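Local coordinates for protein mRNA interferase (Mycobacterium tuberculosis, PDB 6L2A) that probably acts as the toxin of a type II toxin-antitoxin system, as an RNA endonuclease of the PemK/MazF family, at residues Thr72-Gln77 with Ala104-Gln109; Ala82-Ile87 with Asp111-Leu116. The protein carries 6 engineered substitutions. One frame throughout, in Å; residues are numbered along the deposited sequence.

Overall arrangement
Both contacts use helix 104-117, contact 1 at its N-terminal turns and contact 2 further along, and their centres lie 14 Å apart. Contact 1 joins the helix to the short helical segment 71-74, contact 2 to the turn after strand 80-83. Both are largely buried: contact 1 has one exposed member, Thr73, and contact 2 none. Their chemistry differs. In contact 1 a threonine and a glutamate both bond to the backbone of Ser70, so that polar groups are linked through a third residue. Contact 2 is apolar: alanine, leucine and isoleucine groups close the gap between helix and turn. It also buries about twice the surface, 143 against 73 Å², and its turn reaches the second subunit.

Contact 1: residues Thr72-Gln77 with Ala104-Gln109; sequences TTTGLQ and AAELAQ
Thr73 and Glu106 bring the two backbones nearest, yet their CA atoms remain 9.9 Å apart, so the side chains must bridge the gap. Residues 72-74 belong to a short, weakly bonded helical turn. Gly75 then leaves helical geometry with a positive phi of 80°, while Ala104-Gln109 is the regular first part of a longer helix.

Glu106 does most of the reaching. Its chain runs extended beyond CG (chi2 166°) and carries the carboxylate to the threonine turn. Thr73 OG1 lies beyond the carboxylate but displaced to one side of its plane, nearly equidistant from the two oxygens, 3.6 Å from Glu106 OE1 and 3.7 Å from Glu106 OE2. These separations are too long for direct hydrogen bonds, and the hydroxyl instead bonds to the carbonyl of Ser70. The carboxylate is held by two backbone N-H groups: OE2 bonds to Ser70 N and OE1 to Ser103 N. The second bond returns from the first helical turn to the residue just before the helix, as one half of a capping box does. A buried carboxylate at this helix end is probably favoured by the helix dipole. Thr73 and Glu106 are therefore tied together indirectly, through N and O of the same serine.

Thr74 brings its CG2 methyl alongside the carboxylate, 4.2 Å from Glu106 OE1, a loose van der Waals approach. Its hydroxyl OG1 bonds to Ser70 O and also accepts the N-H of Leu76 at 3.2 Å, an ST turn that ties the chain together across Gly75.

Through Ser70 N, the carboxylate fastens the start of helix 104-117 just after strand 66-69, whose Leu69 touches both Thr74 and Glu106 and whose Val67 touches Gln109. Ile11 of strand 10-14 packs against Thr74 and Leu76.

Contact 2: residues Ala82-Ile87 with Asp111-Leu116; sequences AQAEQI and DEALKL
Leu114 places its CD2 methyl between two partners on the facing turn, 3.8 Å from Ala84 CB and 4.0 Å from Ile87 CD1. Ala84 also meets the helix backbone, its CB lying 4.1 Å from Ala113 O, and pairs with the Ala113 side chain at 4.3 Å between the two CB atoms. The small alanines allow turn and helix to come close, the CA atoms of Ala84 and Leu114 being 5.7 Å apart. Ile87 reaches from further along the chain: with CG1 anti to its backbone N (chi1 178°) and the chain stretched on to CD1, its end methyl meets Leu114 with the two side chains crossing at about a right angle.

The next shell fixes this apolar patch. On the turn, Gln86 N bonds to Gln83 O at 3.0 Å and a weaker bond joins Ile87 N to Ala84 O, folding 84-85 into a 3-10 segment that sets Ala84 and Ile87 both toward the helix. Glu85 is anchored by Gln66. On the helix, Val67 lies against Ala113, and Val33 and Arg8 against Leu114, while Arg8 also forms a salt bridge with Asp111. Away from the turn, Lys115 NZ pairs with Glu112 OE2 at 3.3 Å, three residues, about one helical turn, apart.

Further out, Ile87 packs on Thr51 of strand 49-56, and the carbonyl oxygens of Glu85 and Ile87 both lie within hydrogen-bonding distance of Ser89 OG of the second subunit, whose single proton they must share, so the same turn meets helix and second subunit. The 3-10 turn before strand 88-91 recalls the one before the last strand of SH3 domains, consistent with the SH3-like MazF fold, in which a C-terminal helix packs against the barrel.

Contact 1: residues Thr72-Gln77 with Ala104-Gln109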
# COMPACT_ATOMS: atom_id res chain seq x y z
N THR A 72 -21.66 0.48 13.96
CA THR A 72 -22.41 -0.66 14.49
C THR A 72 -21.74 -2.01 14.22
O THR A 72 -22.29 -3.03 14.65
CB THR A 72 -23.83 -0.66 13.91
OG1 THR A 72 -23.78 -1.01 12.53
CG2 THR A 72 -24.47 0.71 14.06
N THR A 73 -20.60 -2.04 13.53
CA THR A 73 -19.92 -3.29 13.21
C THR A 73 -18.43 -3.30 13.53
O THR A 73 -17.86 -4.38 13.73
CB THR A 73 -20.08 -3.63 11.72
OG1 THR A 73 -19.50 -2.59 10.92
CG2 THR A 73 -21.55 -3.78 11.35
N THR A 74 -17.78 -2.13 13.62
CA THR A 74 -16.33 -2.04 13.59
C THR A 74 -15.67 -2.06 14.96
O THR A 74 -14.46 -2.28 15.05
CB THR A 74 -15.92 -0.76 12.87
OG1 THR A 74 -16.54 0.36 13.51
CG2 THR A 74 -16.35 -0.81 11.41
N GLY A 75 -16.42 -1.85 16.04
CA GLY A 75 -15.79 -1.61 17.32
C GLY A 75 -15.29 -0.19 17.50
O GLY A 75 -14.87 0.16 18.61
N LEU A 76 -15.27 0.60 16.44
CA LEU A 76 -15.13 2.04 16.52
C LEU A 76 -16.45 2.61 16.99
O LEU A 76 -17.52 2.07 16.68
CB LEU A 76 -14.76 2.63 15.16
CG LEU A 76 -13.56 1.92 14.50
CD1 LEU A 76 -13.52 2.21 13.00
CD2 LEU A 76 -12.24 2.27 15.17
N GLN A 77 -16.38 3.71 17.74
CA GLN A 77 -17.57 4.33 18.33
C GLN A 77 -18.27 5.32 17.41
O GLN A 77 -19.43 5.67 17.68
CB GLN A 77 -17.20 5.02 19.65
N ALA A 104 -18.04 -8.18 5.77
CA ALA A 104 -17.59 -8.69 4.48
C ALA A 104 -18.01 -7.77 3.33
O ALA A 104 -17.31 -7.69 2.32
CB ALA A 104 -18.13 -10.11 4.25
N ALA A 105 -19.13 -7.07 3.48
CA ALA A 105 -19.54 -6.12 2.45
C ALA A 105 -18.64 -4.89 2.44
O ALA A 105 -18.30 -4.37 1.38
CB ALA A 105 -21.01 -5.72 2.66
N GLU A 106 -18.26 -4.40 3.63
CA GLU A 106 -17.33 -3.28 3.69
C GLU A 106 -15.97 -3.67 3.13
O GLU A 106 -15.31 -2.86 2.47
CB GLU A 106 -17.21 -2.78 5.13
CG GLU A 106 -18.43 -2.00 5.62
CD GLU A 106 -18.44 -1.81 7.12
OE1 GLU A 106 -17.73 -2.56 7.83
OE2 GLU A 106 -19.15 -0.90 7.61
N LEU A 107 -15.53 -4.91 3.38
CA LEU A 107 -14.24 -5.34 2.86
C LEU A 107 -14.27 -5.46 1.34
O LEU A 107 -13.30 -5.10 0.67
CB LEU A 107 -13.83 -6.68 3.49
CG LEU A 107 -12.40 -7.13 3.20
CD1 LEU A 107 -11.40 -6.09 3.66
CD2 LEU A 107 -12.11 -8.48 3.85
N ALA A 108 -15.37 -5.96 0.78
CA ALA A 108 -15.52 -5.98 -0.67
C ALA A 108 -15.46 -4.56 -1.23
O ALA A 108 -14.86 -4.33 -2.29
CB ALA A 108 -16.83 -6.67 -1.06
N GLN A 109 -16.09 -3.60 -0.55
CA GLN A 109 -15.96 -2.21 -0.95
C GLN A 109 -14.51 -1.74 -0.86
O GLN A 109 -14.03 -1.02 -1.74
CB GLN A 109 -16.86 -1.33 -0.08
CG GLN A 109 -18.31 -1.29 -0.51
CD GLN A 109 -19.13 -0.31 0.31
OE1 GLN A 109 -19.71 0.63 -0.22
NE2 GLN A 109 -19.18 -0.54 1.62

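Contact 2: residues Ala82-Ile87 with Asp111-Leu116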
# COMPACT_ATOMS: atom_id res chain seq x y z
N ALA A 82 -12.20 4.25 5.84
CA ALA A 82 -10.89 3.71 5.51
C ALA A 82 -10.34 4.48 4.32
O ALA A 82 -11.05 4.71 3.34
CB ALA A 82 -10.99 2.22 5.18
N GLN A 83 -9.07 4.88 4.42
CA GLN A 83 -8.43 5.71 3.40
C GLN A 83 -7.42 4.85 2.65
O GLN A 83 -6.26 4.73 3.05
CB GLN A 83 -7.75 6.91 4.05
CG GLN A 83 -8.67 7.76 4.91
CD GLN A 83 -7.94 8.94 5.53
OE1 GLN A 83 -7.50 8.88 6.68
NE2 GLN A 83 -7.80 10.02 4.77
N ALA A 84 -7.87 4.25 1.54
CA ALA A 84 -6.99 3.38 0.77
C ALA A 84 -5.82 4.14 0.16
O ALA A 84 -4.78 3.53 -0.11
CB ALA A 84 -7.77 2.67 -0.34
N GLU A 85 -5.96 5.45 -0.06
CA GLU A 85 -4.85 6.24 -0.57
C GLU A 85 -3.75 6.44 0.46
O GLU A 85 -2.67 6.93 0.11
CB GLU A 85 -5.34 7.60 -1.08
CG GLU A 85 -5.55 8.68 -0.01
CD GLU A 85 -6.84 8.53 0.78
OE1 GLU A 85 -7.51 7.48 0.66
OE2 GLU A 85 -7.18 9.47 1.53
N GLN A 86 -3.99 6.07 1.72
CA GLN A 86 -3.00 6.19 2.79
C GLN A 86 -2.42 4.84 3.18
O GLN A 86 -1.89 4.69 4.28
CB GLN A 86 -3.61 6.87 4.01
CG GLN A 86 -4.25 8.22 3.71
CD GLN A 86 -3.46 9.37 4.29
OE1 GLN A 86 -2.36 9.68 3.84
NE2 GLN A 86 -4.02 10.02 5.31
N ILE A 87 -2.51 3.85 2.28
CA ILE A 87 -2.07 2.49 2.58
C ILE A 87 -0.60 2.47 2.97
O ILE A 87 0.23 3.17 2.37
CB ILE A 87 -2.36 1.59 1.37
CG1 ILE A 87 -1.89 0.15 1.60
CG2 ILE A 87 -1.74 2.17 0.10
CD1 ILE A 87 -2.25 -0.78 0.46
N ASP A 111 -11.90 -3.62 -1.18
CA ASP A 111 -11.21 -4.22 -2.32
C ASP A 111 -11.33 -3.34 -3.56
O ASP A 111 -10.35 -3.12 -4.28
CB ASP A 111 -11.75 -5.62 -2.62
CG ASP A 111 -11.46 -6.61 -1.52
OD1 ASP A 111 -10.61 -6.32 -0.64
OD2 ASP A 111 -12.07 -7.70 -1.53
N GLU A 112 -12.54 -2.82 -3.82
CA GLU A 112 -12.74 -1.97 -4.99
C GLU A 112 -12.00 -0.64 -4.85
O GLU A 112 -11.44 -0.13 -5.82
CB GLU A 112 -14.23 -1.74 -5.22
CG GLU A 112 -14.97 -2.97 -5.70
CD GLU A 112 -14.48 -3.44 -7.06
OE1 GLU A 112 -14.45 -2.62 -7.99
OE2 GLU A 112 -14.13 -4.63 -7.18
N ALA A 113 -12.00 -0.07 -3.64
CA ALA A 113 -11.27 1.18 -3.41
C ALA A 113 -9.77 0.98 -3.59
O ALA A 113 -9.08 1.86 -4.13
CB ALA A 113 -11.58 1.72 -2.02
N LEU A 114 -9.25 -0.16 -3.16
CA LEU A 114 -7.83 -0.45 -3.35
C LEU A 114 -7.50 -0.62 -4.83
O LEU A 114 -6.48 -0.11 -5.30
CB LEU A 114 -7.44 -1.70 -2.56
CG LEU A 114 -7.35 -1.53 -1.04
CD1 LEU A 114 -7.32 -2.88 -0.36
CD2 LEU A 114 -6.13 -0.70 -0.67
N LYS A 115 -8.35 -1.35 -5.57
CA LYS A 115 -8.11 -1.52 -7.00
C LYS A 115 -8.18 -0.19 -7.73
O LYS A 115 -7.36 0.08 -8.63
CB LYS A 115 -9.11 -2.51 -7.58
CG LYS A 115 -8.96 -3.93 -7.05
CD LYS A 115 -9.68 -4.92 -7.94
CE LYS A 115 -11.12 -4.50 -8.16
NZ LYS A 115 -11.72 -5.19 -9.33
N LEU A 116 -9.13 0.67 -7.36
CA LEU A 116 -9.22 1.99 -7.97
C LEU A 116 -7.97 2.81 -7.67
O LEU A 116 -7.37 3.41 -8.58
CB LEU A 116 -10.47 2.72 -7.47
CG LEU A 116 -10.58 4.17 -7.91
CD1 LEU A 116 -10.96 4.27 -9.39
CD2 LEU A 116 -11.57 4.93 -7.05